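Local coordinates for peroxiredoxin PRX1, mitochondrial (Saccharomyces cerevisiae, PDB 5YKJ), which probably reduces hydroperoxides in mitochondria through a single peroxidatic cysteine, which is then recycled by the glutathione and thioredoxin systems, at residues E47-A52 with Q81-I86; G199-N202 with L208-T211. All blocks are in the same frame, centred on the assembly; numbering follows the deposited sequence.

Contact 1. Residues E47-A52 with Q81-I86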
ATOM      1  N   GLU A  47      12.913  -3.094  -4.390  1.00 10.49           N
ATOM      2  CA  GLU A  47      11.514  -3.039  -4.023  1.00 12.04           C
ATOM      3  C   GLU A  47      10.584  -2.687  -5.188  1.00  9.31           C
ATOM      4  O   GLU A  47       9.620  -3.321  -5.399  1.00 10.58           O
ATOM      5  CB  GLU A  47      11.344  -2.045  -2.849  1.00  9.13           C
ATOM      6  CG  GLU A  47      11.966  -2.498  -1.529  1.00  9.25           C
ATOM      7  CD  GLU A  47      11.887  -1.442  -0.435  1.00 12.19           C
ATOM      8  OE1 GLU A  47      11.952  -0.291  -0.792  1.00 15.62           O
ATOM      9  OE2 GLU A  47      11.821  -1.788   0.722  1.00 11.69           O
ATOM     10  N   VAL A  48      10.951  -1.675  -5.934  1.00  8.76           N
ATOM     11  CA  VAL A  48      10.173  -1.308  -7.065  1.00  8.75           C
ATOM     12  C   VAL A  48      10.191  -2.425  -8.113  1.00 13.52           C
ATOM     13  O   VAL A  48       9.254  -2.693  -8.737  1.00 10.03           O
ATOM     14  CB  VAL A  48      10.587   0.075  -7.657  1.00 11.54           C
ATOM     15  CG1 VAL A  48       9.709   0.434  -8.823  1.00  9.21           C
ATOM     16  CG2 VAL A  48      10.450   1.171  -6.662  1.00 12.80           C
ATOM     17  N   SER A  49      11.323  -3.051  -8.225  1.00 11.94           N
ATOM     18  CA  SER A  49      11.466  -4.163  -9.149  1.00  9.38           C
ATOM     19  C   SER A  49      10.501  -5.284  -8.793  1.00 11.55           C
ATOM     20  O   SER A  49       9.907  -5.865  -9.631  1.00 12.63           O
ATOM     21  CB  SER A  49      12.941  -4.701  -9.102  1.00 17.40           C
ATOM     22  OG  SER A  49      13.853  -3.783  -9.608  1.00 14.65           O
ATOM     23  N   ALA A  50      10.404  -5.583  -7.517  1.00 11.66           N
ATOM     24  CA  ALA A  50       9.512  -6.641  -7.076  1.00 11.99           C
ATOM     25  C   ALA A  50       8.034  -6.306  -7.329  1.00 10.51           C
ATOM     26  O   ALA A  50       7.304  -7.113  -7.791  1.00 10.88           O
ATOM     27  CB  ALA A  50       9.775  -6.991  -5.617  1.00  9.86           C
ATOM     28  N   PHE A  51       7.644  -5.079  -7.013  1.00  9.47           N
ATOM     29  CA  PHE A  51       6.285  -4.672  -7.254  1.00 10.85           C
ATOM     30  C   PHE A  51       5.993  -4.734  -8.740  1.00 13.85           C
ATOM     31  O   PHE A  51       4.937  -5.057  -9.124  1.00 13.14           O
ATOM     32  CB  PHE A  51       6.017  -3.271  -6.706  1.00 11.99           C
ATOM     33  CG  PHE A  51       5.783  -3.239  -5.225  1.00 11.99           C
ATOM     34  CD1 PHE A  51       4.667  -3.791  -4.682  1.00 13.13           C
ATOM     35  CD2 PHE A  51       6.673  -2.629  -4.396  1.00 18.82           C
ATOM     36  CE1 PHE A  51       4.480  -3.755  -3.324  1.00 19.92           C
ATOM     37  CE2 PHE A  51       6.490  -2.609  -3.023  1.00 27.07           C
ATOM     38  CZ  PHE A  51       5.388  -3.164  -2.484  1.00 17.92           C
ATOM     39  N   ALA A  52       6.966  -4.358  -9.538  1.00 11.09           N
ATOM     40  CA  ALA A  52       6.767  -4.436 -10.992  1.00  9.18           C
ATOM     41  C   ALA A  52       6.556  -5.869 -11.479  1.00 14.84           C
ATOM     42  O   ALA A  52       5.724  -6.116 -12.267  1.00 16.40           O
ATOM     43  CB  ALA A  52       7.931  -3.815 -11.753  1.00 14.60           C
ATOM     44  N   GLN A  81      14.249   2.596 -16.264  1.00 13.00           N
ATOM     45  CA  GLN A  81      15.005   1.833 -17.235  1.00 12.61           C
ATOM     46  C   GLN A  81      15.925   0.853 -16.514  1.00 12.83           C
ATOM     47  O   GLN A  81      16.042  -0.253 -16.925  1.00 13.09           O
ATOM     48  CB  GLN A  81      15.750   2.741 -18.230  1.00 16.03           C
ATOM     49  CG  GLN A  81      14.849   3.615 -19.063  1.00 18.93           C
ATOM     50  CD  GLN A  81      15.562   4.593 -19.963  1.00 35.46           C
ATOM     51  OE1 GLN A  81      16.597   4.339 -20.431  1.00 30.07           O
ATOM     52  NE2 GLN A  81      14.977   5.722 -20.169  1.00 56.12           N
ATOM     53  N   ASP A  82      16.558   1.287 -15.449  1.00 12.01           N
ATOM     54  CA  ASP A  82      17.408   0.395 -14.695  1.00 12.72           C
ATOM     55  C   ASP A  82      16.577  -0.729 -14.049  1.00 19.04           C
ATOM     56  O   ASP A  82      16.940  -1.844 -14.069  1.00 14.46           O
ATOM     57  CB  ASP A  82      18.115   1.177 -13.593  1.00 20.09           C
ATOM     58  CG  ASP A  82      19.388   1.847 -14.040  1.00 24.24           C
ATOM     59  OD1 ASP A  82      19.676   1.822 -15.204  1.00 18.48           O
ATOM     60  OD2 ASP A  82      20.052   2.322 -13.147  1.00 15.46           O
ATOM     61  N   ILE A  83      15.437  -0.349 -13.499  1.00 11.40           N
ATOM     62  CA  ILE A  83      14.548  -1.307 -12.845  1.00 14.70           C
ATOM     63  C   ILE A  83      14.071  -2.384 -13.846  1.00 16.09           C
ATOM     64  O   ILE A  83      14.056  -3.525 -13.536  1.00 15.81           O
ATOM     65  CB  ILE A  83      13.345  -0.594 -12.168  1.00 14.23           C
ATOM     66  CG1 ILE A  83      13.748   0.197 -10.913  1.00 12.53           C
ATOM     67  CG2 ILE A  83      12.230  -1.592 -11.801  1.00 16.04           C
ATOM     68  CD1 ILE A  83      12.956   1.432 -10.617  1.00 18.49           C
ATOM     69  N   LYS A  84      13.744  -1.984 -15.063  1.00 12.43           N
ATOM     70  CA  LYS A  84      13.328  -2.933 -16.065  1.00 13.49           C
ATOM     71  C   LYS A  84      14.447  -3.968 -16.288  1.00 19.50           C
ATOM     72  O   LYS A  84      14.211  -5.142 -16.318  1.00 17.79           O
ATOM     73  CB  LYS A  84      12.927  -2.211 -17.399  1.00 13.40           C
ATOM     74  CG  LYS A  84      11.587  -1.501 -17.346  1.00 13.70           C
ATOM     75  CD  LYS A  84      11.118  -0.921 -18.677  1.00 16.63           C
ATOM     76  CE  LYS A  84      12.116  -0.021 -19.373  1.00 35.03           C
ATOM     77  NZ  LYS A  84      11.636   0.279 -20.764  1.00 26.90           N
ATOM     78  N   GLU A  85      15.655  -3.478 -16.402  1.00 12.67           N
ATOM     79  CA  GLU A  85      16.804  -4.347 -16.590  1.00 17.97           C
ATOM     80  C   GLU A  85      17.066  -5.273 -15.437  1.00 20.30           C
ATOM     81  O   GLU A  85      17.313  -6.422 -15.640  1.00 24.66           O
ATOM     82  CB  GLU A  85      18.079  -3.540 -16.883  1.00 21.78           C
ATOM     83  CG  GLU A  85      17.949  -2.553 -18.022  1.00 35.74           C
ATOM     84  CD  GLU A  85      19.062  -1.517 -18.106  1.00 40.26           C
ATOM     85  OE1 GLU A  85      20.101  -1.730 -17.476  1.00 28.86           O
ATOM     86  OE2 GLU A  85      18.900  -0.519 -18.834  1.00 37.91           O
ATOM     87  N   ILE A  86      17.042  -4.744 -14.235  1.00 20.72           N
ATOM     88  CA  ILE A  86      17.264  -5.528 -13.046  1.00 28.23           C
ATOM     89  C   ILE A  86      16.194  -6.544 -12.750  1.00 33.76           C
ATOM     90  O   ILE A  86      16.490  -7.666 -12.463  1.00 26.33           O
ATOM     91  CB  ILE A  86      17.480  -4.598 -11.861  1.00 26.77           C
ATOM     92  CG1 ILE A  86      18.740  -3.799 -12.085  1.00 17.59           C
ATOM     93  CG2 ILE A  86      17.518  -5.344 -10.538  1.00 41.05           C
ATOM     94  CD1 ILE A  86      18.793  -2.605 -11.187  1.00 16.43           C
TER
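I83 reaches across to V48 and S49 and gives each of them a different branch. Its CD1 methyl lies 3.8 Å from V48 CG1, the two side chains crossing at about a right angle. The other branch, I83 CG2, sits 3.5 Å from S49 OG and 3.8 Å from S49 CA, resting against the backbone of the other helix. The split follows from the first torsion of I83 (-71°), which sets CG2 anti to the backbone N and CG1 anti to the carbonyl carbon, and CG1 carries CD1 toward V48. At the edge of the contact I86 approaches the same serine, its CG2 4.1 Å from S49 OG. That hydroxyl, although two isoleucine methyls lie beside it, is hydrogen-bonded to the carbonyl O of T45, the residue just before helix 46-53. With an alanine in place of I83, a gap would probably open beside V48 and S49 would lose the CG2 methyl that lies against it. The CA atoms of S49 and I83 stand 5.6 Å apart, and the axes of the two short segments approach to 9.2 Å at a crossing angle of -66°. Helix 46-53 begins two residues after C44, the S-hydroxycysteine of this thioredoxin-like fold. V48 also touches W79, a turn earlier in the helix of I83, and F34 and H36 of strand 30-36, so helix 46-53 lies between helix 73-87 and the central sheet.

Contact 2. Residues G199-N202 with L208-T211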
ATOM      1  N   GLY A 199     -23.368 -19.867  10.394  1.00 17.56           N
ATOM      2  CA  GLY A 199     -23.608 -21.258  10.632  1.00 23.88           C
ATOM      3  C   GLY A 199     -23.072 -21.856  11.921  1.00 37.47           C
ATOM      4  O   GLY A 199     -23.791 -21.816  12.914  1.00 52.06           O
ATOM      5  N   GLN A 200     -21.901 -22.451  11.851  1.00 20.49           N
ATOM      6  CA  GLN A 200     -21.243 -23.097  12.957  1.00 28.64           C
ATOM      7  C   GLN A 200     -19.967 -22.310  13.261  1.00 24.37           C
ATOM      8  O   GLN A 200     -19.392 -21.774  12.377  1.00 21.83           O
ATOM      9  CB  GLN A 200     -20.829 -24.511  12.595  1.00 30.50           C
ATOM     10  CG  GLN A 200     -21.939 -25.557  12.536  1.00 34.56           C
ATOM     11  CD  GLN A 200     -21.432 -26.917  12.145  1.00 51.32           C
ATOM     12  OE1 GLN A 200     -20.244 -27.162  12.224  1.00 67.11           O
ATOM     13  NE2 GLN A 200     -22.328 -27.809  11.673  1.00 53.46           N
ATOM     14  N   PHE A 201     -19.602 -22.269  14.520  1.00 14.72           N
ATOM     15  CA  PHE A 201     -18.395 -21.608  14.987  1.00 13.07           C
ATOM     16  C   PHE A 201     -17.908 -22.295  16.244  1.00 14.60           C
ATOM     17  O   PHE A 201     -18.659 -22.932  16.925  1.00 13.93           O
ATOM     18  CB  PHE A 201     -18.587 -20.091  15.206  1.00 14.06           C
ATOM     19  CG  PHE A 201     -19.682 -19.715  16.156  1.00 16.24           C
ATOM     20  CD1 PHE A 201     -19.449 -19.630  17.494  1.00 17.72           C
ATOM     21  CD2 PHE A 201     -20.908 -19.387  15.700  1.00 17.59           C
ATOM     22  CE1 PHE A 201     -20.433 -19.285  18.352  1.00 22.43           C
ATOM     23  CE2 PHE A 201     -21.906 -19.017  16.543  1.00 27.82           C
ATOM     24  CZ  PHE A 201     -21.672 -18.948  17.875  1.00 27.49           C
ATOM     25  N   ASN A 202     -16.623 -22.140  16.493  1.00 12.54           N
ATOM     26  CA  ASN A 202     -15.952 -22.680  17.642  1.00 16.18           C
ATOM     27  C   ASN A 202     -15.667 -21.550  18.605  1.00 14.73           C
ATOM     28  O   ASN A 202     -14.801 -20.789  18.359  1.00 13.90           O
ATOM     29  CB  ASN A 202     -14.639 -23.272  17.170  1.00 19.88           C
ATOM     30  CG  ASN A 202     -13.815 -23.857  18.270  1.00 22.83           C
ATOM     31  OD1 ASN A 202     -14.250 -24.021  19.368  1.00 24.71           O
ATOM     32  ND2 ASN A 202     -12.613 -24.158  17.952  1.00 34.66           N
ATOM     33  N   LEU A 208     -14.007 -14.780  21.260  1.00  8.41           N
ATOM     34  CA  LEU A 208     -13.149 -15.405  20.303  1.00  8.46           C
ATOM     35  C   LEU A 208     -13.788 -16.661  19.729  1.00 11.66           C
ATOM     36  O   LEU A 208     -13.707 -17.698  20.277  1.00 10.73           O
ATOM     37  CB  LEU A 208     -11.807 -15.750  20.936  1.00  9.93           C
ATOM     38  CG  LEU A 208     -10.759 -16.367  20.037  1.00  9.39           C
ATOM     39  CD1 LEU A 208     -10.306 -15.441  18.927  1.00 11.14           C
ATOM     40  CD2 LEU A 208      -9.556 -16.783  20.855  1.00 10.67           C
ATOM     41  N   ARG A 209     -14.423 -16.459  18.582  1.00 10.31           N
ATOM     42  CA  ARG A 209     -15.125 -17.490  17.840  1.00 10.71           C
ATOM     43  C   ARG A 209     -14.615 -17.650  16.416  1.00 14.87           C
ATOM     44  O   ARG A 209     -14.745 -16.778  15.659  1.00 13.47           O
ATOM     45  CB  ARG A 209     -16.619 -17.188  17.819  1.00 11.60           C
ATOM     46  CG  ARG A 209     -17.212 -16.945  19.198  1.00 10.46           C
ATOM     47  CD  ARG A 209     -18.490 -16.123  19.140  1.00 12.84           C
ATOM     48  NE  ARG A 209     -18.253 -14.783  18.661  1.00 12.11           N
ATOM     49  CZ  ARG A 209     -19.162 -13.875  18.391  1.00 21.71           C
ATOM     50  NH1 ARG A 209     -20.452 -14.096  18.544  1.00 16.29           N
ATOM     51  NH2 ARG A 209     -18.783 -12.707  17.938  1.00 13.92           N
ATOM     52  N   PHE A 210     -14.088 -18.820  16.116  1.00 10.30           N
ATOM     53  CA  PHE A 210     -13.593 -19.139  14.785  1.00 11.01           C
ATOM     54  C   PHE A 210     -14.656 -19.811  13.893  1.00 14.99           C
ATOM     55  O   PHE A 210     -15.384 -20.609  14.332  1.00 14.19           O
ATOM     56  CB  PHE A 210     -12.358 -20.031  14.834  1.00 11.77           C
ATOM     57  CG  PHE A 210     -11.130 -19.360  15.375  1.00 12.39           C
ATOM     58  CD1 PHE A 210     -10.262 -18.744  14.541  1.00 18.10           C
ATOM     59  CD2 PHE A 210     -10.832 -19.400  16.702  1.00 12.48           C
ATOM     60  CE1 PHE A 210      -9.137 -18.158  15.007  1.00 19.36           C
ATOM     61  CE2 PHE A 210      -9.720 -18.778  17.190  1.00 11.17           C
ATOM     62  CZ  PHE A 210      -8.865 -18.172  16.340  1.00 13.46           C
ATOM     63  N   THR A 211     -14.645 -19.450  12.632  1.00 14.34           N
ATOM     64  CA  THR A 211     -15.577 -20.021  11.687  1.00 13.41           C
ATOM     65  C   THR A 211     -14.828 -20.234  10.411  1.00 16.35           C
ATOM     66  O   THR A 211     -13.838 -19.623  10.184  1.00 16.41           O
ATOM     67  CB  THR A 211     -16.809 -19.152  11.506  1.00 19.33           C
ATOM     68  OG1 THR A 211     -17.766 -19.843  10.749  1.00 20.50           O
ATOM     69  CG2 THR A 211     -16.464 -17.852  10.794  1.00 14.48           C
TER
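L208 enters with its backbone, its carbonyl O 3.8 Å from that of N202, a proximity rather than a bond. R209 does more. Its aliphatic chain runs side by side with the F201 ring, CB 3.8 Å from F201 CD1 and CD 3.8 Å from F201 CE1, and its CA makes a C-H···O contact with N202 O. The guanidinium plane stands 75° from the ring, and any cation-pi attraction is at most weak; NH1 instead binds V189 O and N191 OD1, which fixes the end of the chain. F201 meets the arginine with CG placed between its backbone N and carbonyl carbon (chi1 57°), and its side chain also touches A194 and K195 of helix 191-198. F210 carries the two backbone hydrogen bonds of the pair. N202 N donates to F210 O over 2.9 Å, in the carbonyl plane and nearly straight, whereas F210 N reaches N202 O over 3.1 Å from above the carbonyl plane. F201 CA approaches F210 O as well, at 3.2 Å, so that oxygen has a second, weaker neighbour. T211 brings OG1 to 3.0 Å from Q200 O, though its proton may serve another acceptor. N202 and F210 thus form an antiparallel hydrogen-bonded pair, near the open end of a beta hairpin whose strands 202-205 and 208-211 make a small antiparallel sheet with 183-184, 208-211 in the middle, in the C-terminal region of this 1-Cys peroxiredoxin.

In the fold
Followed from the N terminus, the chain passes strand 30-36 and the oxidised cysteine before contact 1 opens. Between 52 and 81 lie helix 55-59 and strand 63-69, and the return of helix 73-87 closes this loop beside helix 46-53, joining two helices of the thioredoxin-like domain. The chain then completes the five-stranded sheet and leaves through the long helix 153-169. Contact 2 closes a much shorter loop of five residues, tying the exit of helix 191-198 to the final strand. The two loops follow in series, neither nested nor crossed. The centres of contact 1 and contact 2 are about 43 Å apart, on opposite sides of the chain's centre, and the two contacts do not touch.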